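Nucleocapsid (Crimean-congo hemorrhagic fever virus, PDB 4AKL) binds single- and double-stranded RNA, probably packaging the viral genome, and displays sequence-non-specific double-stranded DNA endonuclease activity. Local coordinates at residues P425-Q437 / I448-V460. Sequence-based numbering, arbitrary orientation. Where two conformers were deposited one is given.
Sequences PCARTIVKLFEIQ and IVASEHLLHQSLV
S451 is the knob between two nearly antiparallel helices of the nairovirus nucleocapsid, 158° apart, whose segment axes come within 9.0 Å. Its side chain drops into the hole formed by I430, L433, F434 and Q437, a knobs-into-holes fit in which CB faces the I430 carbonyl and OG lies at the F434 ring edge, in the ring plane. In return I430 is the bump of helix 425-440. Its CD1 rests on the L454 backbone and lies 3.9 Å from L454 CB, while the CG2 branch, anti to the backbone N, meets S451 O at 3.3 Å and packs on L455 CB at 4.0 Å. Past I430, C426 SG lies beside S458 OG, which is hydrogen-bonded to Y156 OH. At the other end V449, the N-cap residue, sets CG1 near the plane of the F434 ring, at its edge, and close to Q437 NE2. E452 OE2 approaches F434 CE1 obliquely, the carboxylate 29° from the ring plane. Helix 56-71 touches L433 and Q437 from outside the pair. Extended beyond CG, Q437 in the conformer described here brings OE1 to the first turn of helix 450-460, where S451 N gives it a weak hydrogen bond (3.4 Å) and S451 OG donates at 2.9 Å from above the carbonyl plane.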
loop_
_atom_site.group_PDB
_atom_site.type_symbol
_atom_site.label_atom_id
_atom_site.label_comp_id
_atom_site.label_asym_id
_atom_site.label_seq_id
_atom_site.Cartn_x
_atom_site.Cartn_y
_atom_site.Cartn_z
ATOM N N PRO A 425 15.944 16.100 4.695
ATOM C CA PRO A 425 15.321 16.794 3.607
ATOM C C PRO A 425 14.035 16.123 3.147
ATOM O O PRO A 425 13.255 16.774 2.511
ATOM C CB PRO A 425 16.400 16.742 2.492
ATOM C CG PRO A 425 17.161 15.626 2.813
ATOM C CD PRO A 425 17.265 15.626 4.286
ATOM N N CYS A 426 13.838 14.835 3.473
ATOM C CA CYS A 426 12.588 14.184 3.213
ATOM C C CYS A 426 11.479 14.892 3.976
ATOM O O CYS A 426 10.468 15.349 3.377
ATOM C CB CYS A 426 12.642 12.730 3.640
ATOM S SG CYS A 426 11.108 11.824 3.220
ATOM N N ALA A 427 11.657 14.981 5.291
ATOM C CA ALA A 427 10.628 15.574 6.134
ATOM C C ALA A 427 10.472 17.072 5.806
ATOM O O ALA A 427 9.360 17.580 5.699
ATOM C CB ALA A 427 10.937 15.342 7.587
ATOM N N ARG A 428 11.565 17.785 5.604
ATOM C CA ARG A 428 11.405 19.200 5.274
ATOM C C ARG A 428 10.484 19.391 4.063
ATOM O O ARG A 428 9.634 20.278 4.077
ATOM C CB ARG A 428 12.733 19.877 5.044
ATOM C CG ARG A 428 13.479 20.102 6.343
ATOM C CD ARG A 428 14.762 20.837 6.129
ATOM N NE ARG A 428 15.882 19.930 5.830
ATOM C CZ ARG A 428 16.683 19.960 4.744
ATOM N NH1 ARG A 428 16.547 20.856 3.759
ATOM N NH2 ARG A 428 17.644 19.071 4.649
ATOM N N THR A 429 10.652 18.548 3.058
ATOM C CA THR A 429 9.951 18.685 1.804
ATOM C C THR A 429 8.465 18.277 1.913
ATOM O O THR A 429 7.598 18.918 1.289
ATOM C CB THR A 429 10.659 17.846 0.747
ATOM O OG1 THR A 429 12.038 18.225 0.699
ATOM C CG2 THR A 429 9.981 17.983 -0.659
ATOM N N ILE A 430 8.176 17.213 2.674
ATOM C CA ILE A 430 6.804 16.799 2.990
ATOM C C ILE A 430 6.030 17.926 3.665
ATOM O O ILE A 430 4.925 18.225 3.294
ATOM C CB ILE A 430 6.792 15.553 3.910
ATOM C CG1 ILE A 430 7.196 14.290 3.123
ATOM C CG2 ILE A 430 5.410 15.315 4.521
ATOM C CD1 ILE A 430 7.413 12.993 3.942
ATOM N N VAL A 431 6.653 18.538 4.669
ATOM C CA VAL A 431 6.083 19.634 5.466
ATOM C C VAL A 431 5.800 20.879 4.612
ATOM O O VAL A 431 4.726 21.524 4.739
ATOM C CB VAL A 431 7.057 20.002 6.658
ATOM C CG1 VAL A 431 6.798 21.353 7.185
ATOM C CG2 VAL A 431 6.960 18.959 7.740
ATOM N N LYS A 432 6.756 21.217 3.754
ATOM C CA LYS A 432 6.611 22.374 2.925
ATOM C C LYS A 432 5.450 22.130 1.962
ATOM O O LYS A 432 4.693 23.067 1.706
ATOM C CB LYS A 432 7.898 22.766 2.194
ATOM C CG LYS A 432 8.051 24.304 2.038
ATOM C CD LYS A 432 8.342 24.941 3.442
ATOM C CE LYS A 432 9.153 26.177 3.433
ATOM N NZ LYS A 432 8.412 27.444 3.240
ATOM N N LEU A 433 5.261 20.893 1.476
ATOM C CA LEU A 433 4.092 20.608 0.617
ATOM C C LEU A 433 2.761 20.711 1.367
ATOM O O LEU A 433 1.758 21.187 0.802
ATOM C CB LEU A 433 4.153 19.265 -0.048
ATOM C CG LEU A 433 5.230 19.185 -1.106
ATOM C CD1 LEU A 433 5.614 17.732 -1.325
ATOM C CD2 LEU A 433 4.794 19.855 -2.426
ATOM N N PHE A 434 2.753 20.255 2.606
ATOM C CA PHE A 434 1.603 20.375 3.451
ATOM C C PHE A 434 1.253 21.869 3.664
ATOM O O PHE A 434 0.132 22.235 3.491
ATOM C CB PHE A 434 1.851 19.683 4.807
ATOM C CG PHE A 434 0.704 19.826 5.789
ATOM C CD1 PHE A 434 -0.430 19.021 5.682
ATOM C CD2 PHE A 434 0.760 20.731 6.817
ATOM C CE1 PHE A 434 -1.466 19.149 6.605
ATOM C CE2 PHE A 434 -0.297 20.851 7.747
ATOM C CZ PHE A 434 -1.388 20.070 7.622
ATOM N N GLU A 435 2.235 22.692 4.010
ATOM C CA GLU A 435 2.013 24.094 4.292
ATOM C C GLU A 435 1.464 24.758 3.048
ATOM O O GLU A 435 0.512 25.532 3.109
ATOM C CB GLU A 435 3.286 24.763 4.828
ATOM C CG GLU A 435 3.668 24.231 6.271
ATOM C CD GLU A 435 5.081 24.621 6.746
ATOM O OE1 GLU A 435 6.006 24.797 5.906
ATOM O OE2 GLU A 435 5.271 24.753 7.978
ATOM N N ILE A 436 2.035 24.412 1.903
ATOM C CA ILE A 436 1.545 24.928 0.628
ATOM C C ILE A 436 0.080 24.503 0.369
ATOM O O ILE A 436 -0.761 25.374 0.004
ATOM C CB ILE A 436 2.458 24.525 -0.526
ATOM C CG1 ILE A 436 3.811 25.203 -0.399
ATOM C CG2 ILE A 436 1.855 24.894 -1.880
ATOM C CD1 ILE A 436 4.843 24.584 -1.284
ATOM N N GLN A 437 -0.246 23.216 0.546
ATOM C CA GLN A 437 -1.653 22.745 0.391
ATOM C C GLN A 437 -2.562 23.520 1.334
ATOM O O GLN A 437 -3.702 23.915 0.947
ATOM C CB GLN A 437 -1.906 21.239 0.690
ATOM C CG GLN A 437 -1.024 20.195 -0.010
ATOM C CD GLN A 437 -1.381 18.695 0.309
ATOM O OE1 GLN A 437 -0.490 17.749 0.313
ATOM N NE2 GLN A 437 -2.688 18.466 0.532
ATOM N N ILE A 448 -8.255 12.798 1.067
ATOM C CA ILE A 448 -6.866 12.351 0.952
ATOM C C ILE A 448 -5.900 13.500 0.882
ATOM O O ILE A 448 -5.996 14.310 -0.058
ATOM C CB ILE A 448 -6.692 11.515 -0.358
ATOM C CG1 ILE A 448 -7.436 10.174 -0.258
ATOM C CG2 ILE A 448 -5.163 11.263 -0.717
ATOM C CD1 ILE A 448 -7.103 9.429 0.960
ATOM N N VAL A 449 -4.973 13.571 1.843
ATOM C CA VAL A 449 -3.906 14.594 1.848
ATOM C C VAL A 449 -2.597 13.862 1.495
ATOM O O VAL A 449 -2.034 13.160 2.353
ATOM C CB VAL A 449 -3.836 15.292 3.176
ATOM C CG1 VAL A 449 -2.645 16.291 3.253
ATOM C CG2 VAL A 449 -5.133 16.029 3.424
ATOM N N ALA A 450 -2.149 14.014 0.230
ATOM C CA ALA A 450 -0.924 13.344 -0.262
ATOM C C ALA A 450 0.303 13.484 0.672
ATOM O O ALA A 450 0.993 12.532 0.918
ATOM C CB ALA A 450 -0.516 13.860 -1.655
ATOM N N SER A 451 0.544 14.676 1.172
ATOM C CA SER A 451 1.698 14.929 2.059
ATOM C C SER A 451 1.588 14.170 3.365
ATOM O O SER A 451 2.601 13.752 3.906
ATOM C CB SER A 451 1.846 16.431 2.323
ATOM O OG SER A 451 0.641 16.934 2.882
ATOM N N GLU A 452 0.368 13.993 3.877
ATOM C CA GLU A 452 0.142 13.144 5.071
ATOM C C GLU A 452 0.420 11.652 4.805
ATOM O O GLU A 452 1.038 10.985 5.654
ATOM C CB GLU A 452 -1.265 13.328 5.642
ATOM C CG GLU A 452 -1.417 14.674 6.258
ATOM C CD GLU A 452 -2.758 14.931 6.843
ATOM O OE1 GLU A 452 -3.582 14.026 6.836
ATOM O OE2 GLU A 452 -2.987 16.061 7.322
ATOM N N HIS A 453 -0.015 11.154 3.629
ATOM C CA HIS A 453 0.254 9.780 3.158
ATOM C C HIS A 453 1.789 9.620 3.097
ATOM O O HIS A 453 2.338 8.624 3.547
ATOM C CB HIS A 453 -0.461 9.640 1.784
ATOM C CG HIS A 453 -0.372 8.307 1.110
ATOM N ND1 HIS A 453 -0.832 7.128 1.676
ATOM C CD2 HIS A 453 0.080 7.978 -0.124
ATOM C CE1 HIS A 453 -0.642 6.132 0.819
ATOM N NE2 HIS A 453 -0.091 6.622 -0.281
ATOM N N LEU A 454 2.469 10.633 2.534
ATOM C CA LEU A 454 3.925 10.589 2.452
ATOM C C LEU A 454 4.595 10.535 3.847
ATOM O O LEU A 454 5.479 9.751 4.043
ATOM C CB LEU A 454 4.488 11.751 1.658
ATOM C CG LEU A 454 4.290 11.752 0.137
ATOM C CD1 LEU A 454 4.735 13.157 -0.390
ATOM C CD2 LEU A 454 5.011 10.586 -0.642
ATOM N N LEU A 455 4.164 11.361 4.785
ATOM C CA LEU A 455 4.703 11.323 6.157
ATOM C C LEU A 455 4.502 9.972 6.837
ATOM O O LEU A 455 5.400 9.445 7.492
ATOM C CB LEU A 455 4.083 12.425 7.028
ATOM C CG LEU A 455 4.616 12.568 8.477
ATOM C CD1 LEU A 455 6.102 12.805 8.500
ATOM C CD2 LEU A 455 3.882 13.681 9.247
ATOM N N HIS A 456 3.311 9.439 6.675
ATOM C CA HIS A 456 2.927 8.155 7.248
ATOM C C HIS A 456 3.914 7.096 6.796
ATOM O O HIS A 456 4.498 6.407 7.595
ATOM C CB HIS A 456 1.507 7.810 6.821
ATOM C CG HIS A 456 0.987 6.573 7.439
ATOM N ND1 HIS A 456 0.507 6.530 8.733
ATOM C CD2 HIS A 456 0.877 5.322 6.950
ATOM C CE1 HIS A 456 0.127 5.294 9.010
ATOM N NE2 HIS A 456 0.334 4.547 7.940
ATOM N N GLN A 457 4.111 7.035 5.495
ATOM C CA GLN A 457 5.042 6.121 4.875
ATOM C C GLN A 457 6.469 6.303 5.314
ATOM O O GLN A 457 7.150 5.331 5.443
ATOM C CB GLN A 457 4.941 6.233 3.366
ATOM C CG GLN A 457 3.639 5.561 2.936
ATOM C CD GLN A 457 3.337 5.780 1.555
ATOM O OE1 GLN A 457 4.209 5.697 0.682
ATOM N NE2 GLN A 457 2.094 6.068 1.295
ATOM N N SER A 458 6.914 7.546 5.507
ATOM C CA SER A 458 8.229 7.780 6.059
ATOM C C SER A 458 8.273 7.285 7.485
ATOM O O SER A 458 9.271 6.748 7.897
ATOM C CB SER A 458 8.594 9.269 6.041
ATOM O OG SER A 458 9.945 9.438 6.352
ATOM N N LEU A 459 7.193 7.459 8.231
ATOM C CA LEU A 459 7.131 7.026 9.645
ATOM C C LEU A 459 7.083 5.483 9.831
ATOM O O LEU A 459 7.534 4.977 10.879
ATOM C CB LEU A 459 5.954 7.681 10.388
ATOM C CG LEU A 459 5.986 9.196 10.663
ATOM C CD1 LEU A 459 4.714 9.558 11.359
ATOM C CD2 LEU A 459 7.220 9.654 11.505
ATOM N N VAL A 460 6.542 4.751 8.843
ATOM C CA VAL A 460 6.555 3.309 8.915
ATOM C C VAL A 460 7.978 2.780 8.606
ATOM O O VAL A 460 8.290 1.661 8.964
ATOM C CB VAL A 460 5.501 2.623 8.024
ATOM C CG1 VAL A 460 4.059 3.211 8.298
ATOM C CG2 VAL A 460 5.872 2.742 6.604
#